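Local atomic coordinates of putative hexose oxidase (Nonomuraea sp. ATCC 39727, PDB entry 5AWV), a protein that binds the glycopeptide antibiotic teicoplanin and, as a hexose oxidase with covalently attached FAD, probably oxidises a sugar of that antibiotic. Residues L271-E276 / R374-I380; P362-T366 / I429-A433; H389-D394 / K440-W444; K425-I429 / L448-Y453. All coordinates share one frame; numbering follows the deposited sequence.

Contact 1. Residues L271-E276 / R374-I380; sequences LRNHGE and RLTDRQI. With N1L (2-amino-2-deoxy-beta-D-glucopyranuronic acid), chain B.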
# COMPACT_ATOMS: atom_id res chain seq x y z
N LEU A 271 -7.43 -27.01 4.77
CA LEU A 271 -6.13 -26.35 4.48
C LEU A 271 -5.30 -27.12 3.50
O LEU A 271 -4.69 -26.48 2.63
CB LEU A 271 -5.37 -25.98 5.74
CG LEU A 271 -5.79 -24.67 6.36
CD1 LEU A 271 -7.21 -24.70 6.92
CD2 LEU A 271 -4.77 -24.31 7.41
N ARG A 272 -5.37 -28.49 3.50
CA ARG A 272 -4.70 -29.26 2.49
C ARG A 272 -5.32 -29.09 1.14
O ARG A 272 -4.62 -28.93 0.16
CB ARG A 272 -4.53 -30.76 2.80
CG ARG A 272 -3.77 -30.99 4.10
CD ARG A 272 -3.67 -32.45 4.42
NE ARG A 272 -3.22 -32.63 5.82
CZ ARG A 272 -2.61 -33.72 6.27
NH1 ARG A 272 -2.32 -34.76 5.42
NH2 ARG A 272 -2.27 -33.78 7.59
N ASN A 273 -6.63 -29.20 1.07
CA ASN A 273 -7.38 -29.01 -0.18
C ASN A 273 -6.99 -27.65 -0.87
O ASN A 273 -6.72 -27.59 -2.05
CB ASN A 273 -8.88 -28.92 0.12
CG ASN A 273 -9.56 -30.26 0.37
OD1 ASN A 273 -10.73 -30.28 0.76
ND2 ASN A 273 -8.86 -31.32 0.22
N HIS A 274 -7.13 -26.61 -0.09
CA HIS A 274 -6.91 -25.24 -0.51
C HIS A 274 -5.49 -25.04 -0.97
O HIS A 274 -5.28 -24.55 -2.04
CB HIS A 274 -7.24 -24.30 0.64
CG HIS A 274 -6.88 -22.86 0.37
ND1 HIS A 274 -5.66 -22.32 0.75
CD2 HIS A 274 -7.55 -21.87 -0.26
CE1 HIS A 274 -5.59 -21.06 0.36
NE2 HIS A 274 -6.73 -20.75 -0.22
N GLY A 275 -4.53 -25.45 -0.16
CA GLY A 275 -3.12 -25.29 -0.49
C GLY A 275 -2.69 -26.04 -1.70
O GLY A 275 -1.96 -25.49 -2.54
N GLU A 276 -3.12 -27.32 -1.81
CA GLU A 276 -2.83 -28.13 -2.97
C GLU A 276 -3.44 -27.60 -4.26
O GLU A 276 -2.83 -27.68 -5.31
CB GLU A 276 -3.19 -29.62 -2.74
CG GLU A 276 -2.18 -30.20 -1.72
CD GLU A 276 -2.49 -31.57 -1.13
OE1 GLU A 276 -1.84 -31.99 -0.11
OE2 GLU A 276 -3.40 -32.21 -1.67
N ARG A 374 1.96 -25.59 -0.15
CA ARG A 374 1.12 -25.49 1.02
C ARG A 374 1.87 -25.60 2.31
O ARG A 374 2.94 -26.25 2.44
CB ARG A 374 0.00 -26.53 0.98
CG ARG A 374 0.49 -27.97 1.22
CD ARG A 374 -0.72 -28.76 1.64
NE ARG A 374 -0.58 -30.20 1.75
CZ ARG A 374 -0.30 -30.87 2.86
NH1 ARG A 374 -0.02 -30.23 3.99
NH2 ARG A 374 -0.34 -32.21 2.82
N LEU A 375 1.25 -25.03 3.31
CA LEU A 375 1.63 -25.33 4.67
C LEU A 375 1.72 -26.84 4.90
O LEU A 375 0.90 -27.61 4.42
CB LEU A 375 0.64 -24.71 5.65
CG LEU A 375 0.64 -23.18 5.80
CD1 LEU A 375 -0.54 -22.68 6.65
CD2 LEU A 375 1.95 -22.62 6.42
N THR A 376 2.72 -27.28 5.63
CA THR A 376 2.95 -28.71 5.85
C THR A 376 1.93 -29.16 6.87
O THR A 376 1.20 -28.35 7.53
CB THR A 376 4.36 -28.98 6.46
OG1 THR A 376 4.39 -28.48 7.79
CG2 THR A 376 5.42 -28.39 5.59
N ASP A 377 1.86 -30.47 7.03
CA ASP A 377 0.94 -31.03 7.98
C ASP A 377 1.20 -30.55 9.40
O ASP A 377 0.26 -30.28 10.11
CB ASP A 377 0.99 -32.56 7.93
CG ASP A 377 0.56 -33.13 6.57
OD1 ASP A 377 -0.11 -32.41 5.77
OD2 ASP A 377 0.96 -34.29 6.28
N ARG A 378 2.46 -30.38 9.77
CA ARG A 378 2.86 -29.90 11.09
C ARG A 378 2.55 -28.45 11.29
O ARG A 378 2.14 -28.01 12.34
CB ARG A 378 4.33 -30.18 11.32
CG ARG A 378 4.66 -31.68 11.18
CD ARG A 378 6.11 -32.04 11.49
NE ARG A 378 6.40 -31.90 12.91
CZ ARG A 378 7.55 -32.19 13.49
NH1 ARG A 378 8.58 -32.71 12.79
NH2 ARG A 378 7.68 -31.98 14.79
N GLN A 379 2.63 -27.69 10.21
CA GLN A 379 2.24 -26.29 10.22
C GLN A 379 0.77 -26.12 10.34
O GLN A 379 0.29 -25.27 11.06
CB GLN A 379 2.80 -25.58 8.98
CG GLN A 379 4.36 -25.42 9.03
CD GLN A 379 4.93 -24.69 7.82
OE1 GLN A 379 5.67 -23.73 7.97
NE2 GLN A 379 4.60 -25.13 6.67
N ILE A 380 0.01 -26.97 9.64
CA ILE A 380 -1.42 -26.86 9.78
C ILE A 380 -1.84 -27.19 11.24
O ILE A 380 -2.78 -26.57 11.77
CB ILE A 380 -2.14 -27.76 8.77
CG1 ILE A 380 -1.92 -27.18 7.35
CG2 ILE A 380 -3.58 -27.95 9.09
CD1 ILE A 380 -2.34 -28.08 6.26
C1 N1L B . 9.37 -36.13 11.78
C2 N1L B . 10.70 -37.05 11.73
C3 N1L B . 11.95 -36.19 11.22
C4 N1L B . 11.59 -35.33 9.99
C5 N1L B . 10.29 -34.50 10.30
C6 N1L B . 10.01 -33.46 9.19
N2 N1L B . 11.14 -37.88 12.67
O3 N1L B . 12.92 -37.20 10.90
O4 N1L B . 12.76 -34.46 9.81
O5 N1L B . 9.12 -35.42 10.53
O6B N1L B . 8.83 -32.71 9.59
O6A N1L B . 9.91 -34.13 7.91
O HOH W 1 -2.29 -31.39 9.80
O HOH W 2 -0.52 -34.36 0.50
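Charge dominates where Arg272 and Glu276 of helix 264-280 meet Arg374 and Asp377, and the four make a salt-bridge network. Arg374 NE donates to Glu276 OE1 at 2.9 Å with an N-H...O angle of 147°, reaching the oxygen on its anti side, and NH2 adds a weak second bond to the same atom. The two side chains run alongside each other in the same direction. On its other side Arg374 NH1 binds Leu375 O (2.8 Å), which holds the guanidinium in place, and it also approaches the Asp377 carboxylate. That carboxylate lies against one face of the Arg272 guanidinium, their planes 12° apart, so this pairing rests on charge and no N-H points at the oxygen; the exact place of Asp377 OD1 is doubtful.

Water extends the polar contact: one molecule links Arg272 NH2 to Asp377 O, another links Glu276 OE1 to Arg374 NH2.

Carbon contacts complete the interface. Arg272 CG lies over the face of the Arg374 guanidinium, 3.7 Å from CZ. Leu271 CB meets Ile380 CD1 at 3.7 Å, and Gly275 CA lets Arg374 CB come equally near.

At the start of helix 377-387, Thr376 OG1 caps Gln379 N (3.1 Å). In the first turn of that helix, Arg378 NH1 donates to O6B of a bound 2-amino-2-deoxy-glucuronic acid at 3.2 Å.

Arg272 is also hydrogen-bonded to the backbone of the bound peptide. The acids therefore probably balance and orient arginines at a surface that meets the glycopeptide.

Contact 2. Residues P362-T366 / I429-A433; sequences PASKT and ITGWA. With T55 (8-methylnonanoic acid), chain Z; N1L (2-amino-2-deoxy-beta-D-glucopyranuronic acid), chain C.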
# COMPACT_ATOMS: atom_id res chain seq x y z
N PRO A 362 -8.61 0.29 14.75
CA PRO A 362 -8.17 -0.29 16.01
C PRO A 362 -6.71 -0.75 15.93
O PRO A 362 -6.08 -0.74 14.86
CB PRO A 362 -9.11 -1.48 16.19
CG PRO A 362 -9.29 -1.95 14.78
CD PRO A 362 -9.22 -0.74 13.87
N ALA A 363 -6.15 -1.06 17.06
CA ALA A 363 -4.79 -1.41 17.17
C ALA A 363 -4.62 -2.87 16.63
O ALA A 363 -5.45 -3.69 16.86
CB ALA A 363 -4.39 -1.27 18.61
N SER A 364 -3.60 -3.17 15.84
CA SER A 364 -3.41 -4.50 15.31
C SER A 364 -1.95 -4.81 15.10
O SER A 364 -1.10 -3.92 15.07
CB SER A 364 -4.23 -4.61 14.00
OG SER A 364 -3.59 -3.87 12.97
N LYS A 365 -1.64 -6.09 14.96
CA LYS A 365 -0.32 -6.57 14.57
C LYS A 365 -0.50 -7.67 13.56
O LYS A 365 -1.24 -8.64 13.81
CB LYS A 365 0.40 -7.14 15.78
CG LYS A 365 1.68 -7.89 15.52
CD LYS A 365 2.75 -6.95 15.17
CE LYS A 365 4.08 -7.64 15.04
NZ LYS A 365 5.05 -6.64 14.51
N THR A 366 0.19 -7.54 12.42
CA THR A 366 0.14 -8.50 11.40
C THR A 366 1.57 -8.97 11.15
O THR A 366 2.51 -8.16 11.10
CB THR A 366 -0.42 -7.90 10.09
OG1 THR A 366 -1.74 -7.47 10.25
CG2 THR A 366 -0.38 -8.93 8.96
N ILE A 429 -2.66 -12.42 11.97
CA ILE A 429 -3.28 -11.16 12.34
C ILE A 429 -3.90 -11.19 13.72
O ILE A 429 -4.51 -12.17 14.09
CB ILE A 429 -4.41 -10.79 11.38
CG1 ILE A 429 -3.88 -10.73 9.94
CG2 ILE A 429 -5.01 -9.40 11.66
CD1 ILE A 429 -4.96 -10.88 8.93
N THR A 430 -3.66 -10.15 14.51
CA THR A 430 -4.50 -9.95 15.72
C THR A 430 -4.76 -8.48 15.88
O THR A 430 -3.96 -7.63 15.48
CB THR A 430 -3.80 -10.59 16.98
OG1 THR A 430 -4.67 -10.52 18.13
CG2 THR A 430 -2.50 -9.86 17.34
N GLY A 431 -5.91 -8.15 16.45
CA GLY A 431 -6.34 -6.77 16.70
C GLY A 431 -7.02 -6.69 18.09
O GLY A 431 -7.57 -7.69 18.58
N TRP A 432 -6.90 -5.55 18.74
CA TRP A 432 -7.45 -5.41 20.09
C TRP A 432 -8.08 -4.04 20.27
O TRP A 432 -7.62 -3.05 19.70
CB TRP A 432 -6.37 -5.74 21.12
CG TRP A 432 -5.18 -4.90 21.02
CD1 TRP A 432 -4.95 -3.72 21.68
CD2 TRP A 432 -4.04 -5.12 20.19
NE1 TRP A 432 -3.75 -3.20 21.29
CE2 TRP A 432 -3.17 -4.04 20.38
CE3 TRP A 432 -3.68 -6.11 19.27
CZ2 TRP A 432 -1.95 -3.96 19.75
CZ3 TRP A 432 -2.52 -5.99 18.61
CH2 TRP A 432 -1.65 -4.93 18.84
N ALA A 433 -9.19 -4.02 21.02
CA ALA A 433 -9.99 -2.77 21.20
C ALA A 433 -9.41 -1.91 22.32
O ALA A 433 -9.43 -0.71 22.22
CB ALA A 433 -11.45 -3.10 21.48
CAD T55 Z . -10.29 -6.84 17.64
CAE T55 Z . -10.85 -5.57 17.07
CAG T55 Z . -10.95 -5.65 15.55
CAH T55 Z . -9.54 -5.70 14.94
CAI T55 Z . -9.59 -5.99 13.45
CAJ T55 Z . -8.19 -6.01 12.85
CAK T55 Z . -8.31 -5.84 11.35
CAL T55 Z . -6.95 -5.63 10.67
CAF T55 Z . -12.22 -5.36 17.68
C T55 Z . -7.17 -5.60 9.16
O T55 Z . -8.31 -5.67 8.64
C1 N1L C . -6.39 -5.53 5.94
C2 N1L C . -5.72 -6.22 7.24
C3 N1L C . -4.18 -6.28 7.16
C4 N1L C . -3.82 -7.00 5.88
C5 N1L C . -4.28 -6.13 4.67
C6 N1L C . -3.83 -6.70 3.31
N2 N1L C . -6.08 -5.57 8.50
O3 N1L C . -3.61 -7.08 8.31
O4 N1L C . -2.34 -7.32 5.82
O5 N1L C . -5.76 -6.05 4.66
O6B N1L C . -4.75 -7.62 2.72
O6A N1L C . -2.69 -7.46 3.44
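The Trp432 indole receives Ala363 CB over one face, 3.7 Å from the centroid of the five-membered ring and 30° off its normal, a CH-pi contact. It does so across strands 363-366 and 429-432, antiparallel neighbours at the edge of a seven-stranded sheet, their axes 4.7 Å apart. Ser364 N lies over the same face, also offset toward the rim, and at the far end of the six-membered ring CZ3 reaches Ser364 CA at 3.7 Å. The ring gets there because Trp432 CG is placed between the backbone N and the carbonyl carbon (chi1 58°), which folds the indole across the neighbouring strand. His441, from helix 438-452, also meets this ring.

Lys365 and Thr430 are a hydrogen-bonded pair, with Lys365 N giving to Thr430 O at 2.8 Å and Thr430 N returning a bond to Lys365 O at 2.9 Å; Trp432 N bonds Ala363 O. Lys365 itself carries its amine away to Asp475.

The face bearing Ser364, Thr366 and Ile429 is the side that meets the bound sugar and acyl chain. Thr366 and Ile429 point the same way, side by side, with Thr366 OG1 2.7 Å from O3 of the sugar. Gly431 brings no side chain to this face, so the 8-methylnonanoyl chain lies close along the backbone, and Pro362 borders it, its CG 3.8 Å from CAH of the lipid.

Contact 3. Residues H389-D394 / K440-W444; sequences HMDGID and KHLTW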
# COMPACT_ATOMS: atom_id res chain seq x y z
N HIS A 389 -7.21 -21.86 20.68
CA HIS A 389 -6.78 -21.42 22.01
C HIS A 389 -6.47 -19.94 22.04
O HIS A 389 -5.33 -19.48 22.10
CB HIS A 389 -5.68 -22.33 22.48
CG HIS A 389 -6.22 -23.73 22.64
ND1 HIS A 389 -5.94 -24.75 21.74
CD2 HIS A 389 -7.17 -24.22 23.49
CE1 HIS A 389 -6.64 -25.83 22.09
NE2 HIS A 389 -7.38 -25.54 23.16
N MET A 390 -7.55 -19.20 21.92
CA MET A 390 -7.49 -17.74 21.81
C MET A 390 -8.41 -17.07 22.81
O MET A 390 -9.18 -16.15 22.49
CB MET A 390 -7.72 -17.31 20.33
CG MET A 390 -9.05 -17.55 19.69
SD MET A 390 -8.83 -17.45 17.85
CE MET A 390 -8.92 -15.72 17.69
N ASP A 391 -8.36 -17.55 24.05
CA ASP A 391 -9.13 -16.92 25.11
C ASP A 391 -8.52 -15.55 25.40
O ASP A 391 -7.32 -15.41 25.54
CB ASP A 391 -9.13 -17.79 26.38
CG ASP A 391 -10.06 -19.03 26.24
OD1 ASP A 391 -11.01 -19.00 25.42
OD2 ASP A 391 -9.83 -20.04 26.96
N GLY A 392 -9.38 -14.56 25.44
CA GLY A 392 -8.98 -13.18 25.68
C GLY A 392 -8.59 -12.43 24.41
O GLY A 392 -8.32 -11.24 24.47
N ILE A 393 -8.60 -13.10 23.27
CA ILE A 393 -8.17 -12.48 22.02
C ILE A 393 -9.37 -11.94 21.34
O ILE A 393 -10.29 -12.71 21.02
CB ILE A 393 -7.47 -13.49 21.10
CG1 ILE A 393 -6.36 -14.17 21.87
CG2 ILE A 393 -7.04 -12.78 19.79
CD1 ILE A 393 -5.36 -13.16 22.46
N ASP A 394 -9.42 -10.61 21.16
CA ASP A 394 -10.51 -9.97 20.48
C ASP A 394 -10.70 -10.40 19.03
O ASP A 394 -11.82 -10.72 18.60
CB ASP A 394 -10.37 -8.43 20.50
CG ASP A 394 -10.49 -7.82 21.92
OD1 ASP A 394 -10.89 -8.53 22.85
OD2 ASP A 394 -10.16 -6.62 22.08
N LYS A 440 -1.12 -9.22 25.68
CA LYS A 440 -1.73 -10.56 25.56
C LYS A 440 -1.97 -10.95 24.04
O LYS A 440 -1.76 -12.11 23.64
CB LYS A 440 -3.05 -10.54 26.31
CG LYS A 440 -3.71 -11.87 26.43
CD LYS A 440 -5.07 -11.70 27.12
CE LYS A 440 -5.84 -13.02 27.20
NZ LYS A 440 -5.22 -14.08 28.05
N HIS A 441 -2.37 -9.97 23.24
CA HIS A 441 -2.54 -10.19 21.79
C HIS A 441 -1.20 -10.35 21.05
O HIS A 441 -1.08 -11.23 20.23
CB HIS A 441 -3.30 -9.10 21.16
CG HIS A 441 -4.72 -9.01 21.60
ND1 HIS A 441 -5.07 -8.66 22.89
CD2 HIS A 441 -5.87 -9.23 20.94
CE1 HIS A 441 -6.39 -8.67 23.00
NE2 HIS A 441 -6.90 -9.01 21.83
N LEU A 442 -0.20 -9.53 21.36
CA LEU A 442 1.12 -9.73 20.83
C LEU A 442 1.61 -11.11 21.15
O LEU A 442 2.20 -11.77 20.32
CB LEU A 442 2.10 -8.68 21.34
CG LEU A 442 1.83 -7.21 20.88
CD1 LEU A 442 2.95 -6.28 21.31
CD2 LEU A 442 1.64 -7.05 19.38
N THR A 443 1.42 -11.54 22.39
CA THR A 443 1.86 -12.85 22.79
C THR A 443 1.27 -13.97 21.93
O THR A 443 1.98 -14.88 21.52
CB THR A 443 1.56 -13.09 24.30
OG1 THR A 443 2.40 -12.19 25.07
CG2 THR A 443 1.88 -14.51 24.69
N TRP A 444 -0.02 -13.88 21.72
CA TRP A 444 -0.79 -14.87 20.98
C TRP A 444 -0.31 -14.95 19.51
O TRP A 444 -0.02 -15.99 18.99
CB TRP A 444 -2.26 -14.51 21.10
CG TRP A 444 -3.07 -15.51 20.34
CD1 TRP A 444 -3.43 -16.74 20.77
CD2 TRP A 444 -3.51 -15.42 18.96
NE1 TRP A 444 -4.12 -17.43 19.77
CE2 TRP A 444 -4.20 -16.63 18.66
CE3 TRP A 444 -3.44 -14.40 17.98
CZ2 TRP A 444 -4.74 -16.92 17.37
CZ3 TRP A 444 -4.04 -14.65 16.70
CH2 TRP A 444 -4.67 -15.91 16.42
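A type II beta turn from Met390 to Ile393, in the loop between helix 377-387 and strand 395-402, packs on helix 438-452 through His441 and Trp444. The turn is closed by Ile393 N bonding Met390 O (3.2 Å), and Gly392 occupies its third position with a positive phi.

Ile393 is the wedge. Its CD1 stands over the centre of the His441 imidazole, a CH-pi contact 4.3 Å from the ring centroid, while CG1 lies over the five-membered ring of Trp444 at 4.1 Å. CD1 also touches Trp444 CB at 3.6 Å, so one isoleucine fills the gap between two rings a helical turn apart. Trp444 has CG anti to its own backbone N (chi1 180°), which sends the indole out toward the loop, where Met390 CB meets NE1 at 3.6 Å and SD makes an oblique Met-aromatic contact with the six-membered ring.

Polar contacts are few but directional. Asp394 N donates to His441 NE2 at 3.1 Å with an angle of 167°, tilted 25° from the imidazole plane. His441 ND1 is held in turn by Asn437 O, so both ring nitrogens have partners. Trp444 NE1 makes a weak bond to His389 O and is bound more strongly by Asn386 O. At the exposed side the Lys440 chain runs along the turn, its CE 3.3 Å from Asp391 O.

Asp394 OD2 binds Ala433 N and the residue touches the lipid tail, placing this loop-on-helix packing at the edge of the acyl pocket; its glycine-bearing bend is that of a classic type II turn.

Contact 4. Residues K425-I429 / L448-Y453; sequences KVNYI and LYADVY. With N1L (2-amino-2-deoxy-beta-D-glucopyranuronic acid), chain C.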
# COMPACT_ATOMS: atom_id res chain seq x y z
N LYS A 425 0.19 -15.59 -0.21
CA LYS A 425 0.79 -14.83 0.81
C LYS A 425 0.03 -15.25 2.06
O LYS A 425 -1.22 -15.43 2.03
CB LYS A 425 0.71 -13.34 0.60
CG LYS A 425 1.33 -12.81 -0.75
CD LYS A 425 1.86 -11.37 -0.54
CE LYS A 425 2.24 -10.80 -1.94
NZ LYS A 425 3.09 -9.61 -1.78
N VAL A 426 0.72 -15.38 3.14
CA VAL A 426 0.00 -15.75 4.40
C VAL A 426 0.18 -14.68 5.45
O VAL A 426 1.33 -14.35 5.81
CB VAL A 426 0.32 -17.22 4.86
CG1 VAL A 426 1.77 -17.50 5.00
CG2 VAL A 426 -0.30 -17.52 6.26
N ASN A 427 -0.92 -14.23 6.04
CA ASN A 427 -0.90 -13.30 7.10
C ASN A 427 -1.42 -13.88 8.41
O ASN A 427 -2.36 -14.70 8.44
CB ASN A 427 -1.70 -12.04 6.75
CG ASN A 427 -0.98 -11.14 5.74
OD1 ASN A 427 0.16 -11.39 5.39
ND2 ASN A 427 -1.65 -10.14 5.26
N TYR A 428 -0.78 -13.46 9.46
CA TYR A 428 -1.06 -13.83 10.87
C TYR A 428 -1.38 -12.57 11.61
O TYR A 428 -0.51 -11.72 11.86
CB TYR A 428 0.15 -14.61 11.43
CG TYR A 428 0.65 -15.78 10.58
CD1 TYR A 428 1.58 -15.59 9.58
CD2 TYR A 428 0.19 -17.10 10.76
CE1 TYR A 428 2.08 -16.61 8.83
CE2 TYR A 428 0.68 -18.13 10.00
CZ TYR A 428 1.62 -17.88 9.03
OH TYR A 428 2.08 -18.90 8.24
N ILE A 429 -2.66 -12.42 11.97
CA ILE A 429 -3.28 -11.16 12.34
C ILE A 429 -3.90 -11.19 13.72
O ILE A 429 -4.51 -12.17 14.09
CB ILE A 429 -4.41 -10.79 11.38
CG1 ILE A 429 -3.88 -10.73 9.94
CG2 ILE A 429 -5.01 -9.40 11.66
CD1 ILE A 429 -4.96 -10.88 8.93
N LEU A 448 1.66 -18.09 17.64
CA LEU A 448 1.12 -18.64 16.39
C LEU A 448 2.20 -18.69 15.29
O LEU A 448 2.48 -19.76 14.68
CB LEU A 448 -0.06 -17.82 15.95
CG LEU A 448 -0.55 -17.97 14.50
CD1 LEU A 448 -1.01 -19.37 14.24
CD2 LEU A 448 -1.69 -16.99 14.27
N TYR A 449 2.93 -17.56 15.16
CA TYR A 449 3.92 -17.43 14.10
C TYR A 449 5.09 -18.29 14.36
O TYR A 449 5.47 -19.05 13.51
CB TYR A 449 4.31 -15.95 13.96
CG TYR A 449 5.08 -15.57 12.72
CD1 TYR A 449 4.38 -15.21 11.57
CD2 TYR A 449 6.44 -15.30 12.80
CE1 TYR A 449 5.04 -14.66 10.47
CE2 TYR A 449 7.12 -14.77 11.71
CZ TYR A 449 6.41 -14.48 10.53
OH TYR A 449 7.08 -13.96 9.45
N ALA A 450 5.64 -18.22 15.59
CA ALA A 450 6.79 -19.02 15.99
C ALA A 450 6.48 -20.53 15.93
O ALA A 450 7.32 -21.32 15.50
CB ALA A 450 7.25 -18.64 17.40
N ASP A 451 5.24 -20.92 16.23
CA ASP A 451 4.90 -22.39 16.18
C ASP A 451 4.86 -22.83 14.73
O ASP A 451 5.43 -23.89 14.33
CB ASP A 451 3.56 -22.68 16.82
CG ASP A 451 3.58 -22.56 18.36
OD1 ASP A 451 4.64 -22.37 18.98
OD2 ASP A 451 2.51 -22.60 18.94
N VAL A 452 4.21 -22.02 13.91
CA VAL A 452 4.17 -22.35 12.49
C VAL A 452 5.56 -22.50 11.90
O VAL A 452 5.82 -23.46 11.20
CB VAL A 452 3.31 -21.31 11.71
CG1 VAL A 452 3.44 -21.48 10.21
CG2 VAL A 452 1.89 -21.43 12.11
N TYR A 453 6.45 -21.56 12.25
CA TYR A 453 7.79 -21.51 11.68
C TYR A 453 8.85 -22.11 12.63
O TYR A 453 10.04 -21.84 12.47
CB TYR A 453 8.15 -20.08 11.21
CG TYR A 453 7.20 -19.61 10.09
CD1 TYR A 453 7.19 -20.24 8.83
CD2 TYR A 453 6.29 -18.60 10.32
CE1 TYR A 453 6.31 -19.83 7.83
CE2 TYR A 453 5.38 -18.26 9.32
CZ TYR A 453 5.43 -18.85 8.11
OH TYR A 453 4.50 -18.45 7.16
C1 N1L C . -6.39 -5.53 5.94
C2 N1L C . -5.72 -6.22 7.24
C3 N1L C . -4.18 -6.28 7.16
C4 N1L C . -3.82 -7.00 5.88
C5 N1L C . -4.28 -6.13 4.67
C6 N1L C . -3.83 -6.70 3.31
N2 N1L C . -6.08 -5.57 8.50
O3 N1L C . -3.61 -7.08 8.31
O4 N1L C . -2.34 -7.32 5.82
O5 N1L C . -5.76 -6.05 4.66
O6B N1L C . -4.75 -7.62 2.72
O6A N1L C . -2.69 -7.46 3.44
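Tyr428 carries this contact: its ring leaves strand 424-432 toward helix 438-452 and is received by Leu448, Tyr449, Val452 and Tyr453. With CG beside the backbone N and opposite the carbonyl carbon (chi1 -51°), the phenol reaches from strand to helix, whose segment axes come within 10.1 Å.

The tight part lies around this ring. Tyr449 presents its CD1-CE1 edge to the face of Tyr428 in an offset edge-to-face pair, with centroids 5.3 Å apart, planes at 89° and Tyr449 CD1 3.5 Å from Tyr428 CD1. The Tyr453 ring approaches obliquely, bringing its CE2 to 3.7 Å from Tyr428 CE1, and together the three make an aromatic cluster. The two hydroxyls, Tyr428 OH and Tyr453 OH, are hydrogen-bonded at 2.7 Å, the Tyr453 oxygen lying near the plane of the Tyr428 ring. Val452 CG1 comes to 3.5 Å from Tyr428 OH.

Elsewhere the fit is looser. Leu448 CG touches Tyr428 CD2 at 3.9 Å, and Val426 offers little beyond CG1 beside Tyr453 OH (3.6 Å). All six touching residues are buried, so this part differs in having fewer and mostly longer contacts. On the reverse side of the strand Asn427 and Ile429 turn away from the helix.

The hydroxyls of Tyr428 and Tyr453 share one hydrogen bond, and Tyr449 OH bonds Ala368 O, so each buried phenol oxygen has at least one polar partner; the cluster packs on the side of strand 424-432 opposite Asn427, which belongs to the pocket of the bound sugar.

In the fold
All four contacts gather on the seven-stranded antiparallel sheet and the helices beside it. Contacts 2 and 4 share strand 424-432 and Ile429, with centres 14 Å apart, and both reach the same bound sugar. Contact 3 lies 10 Å from contact 2 and shares helix 438-452 with contact 4; Asp394 and Ala433 tie contacts 2 and 3 together. Contact 1, 25 Å from contact 2 yet touching contact 4, uses helices 264-280 and 377-387. In chain order contact 1 closes before contacts 3 and 4 open, while contacts 1 and 2, 2 and 3, and 3 and 4 interleave. Helix 438-452 thus packs on a sheet whose strands 363-371 and 424-432 supply residues to the sugar pocket.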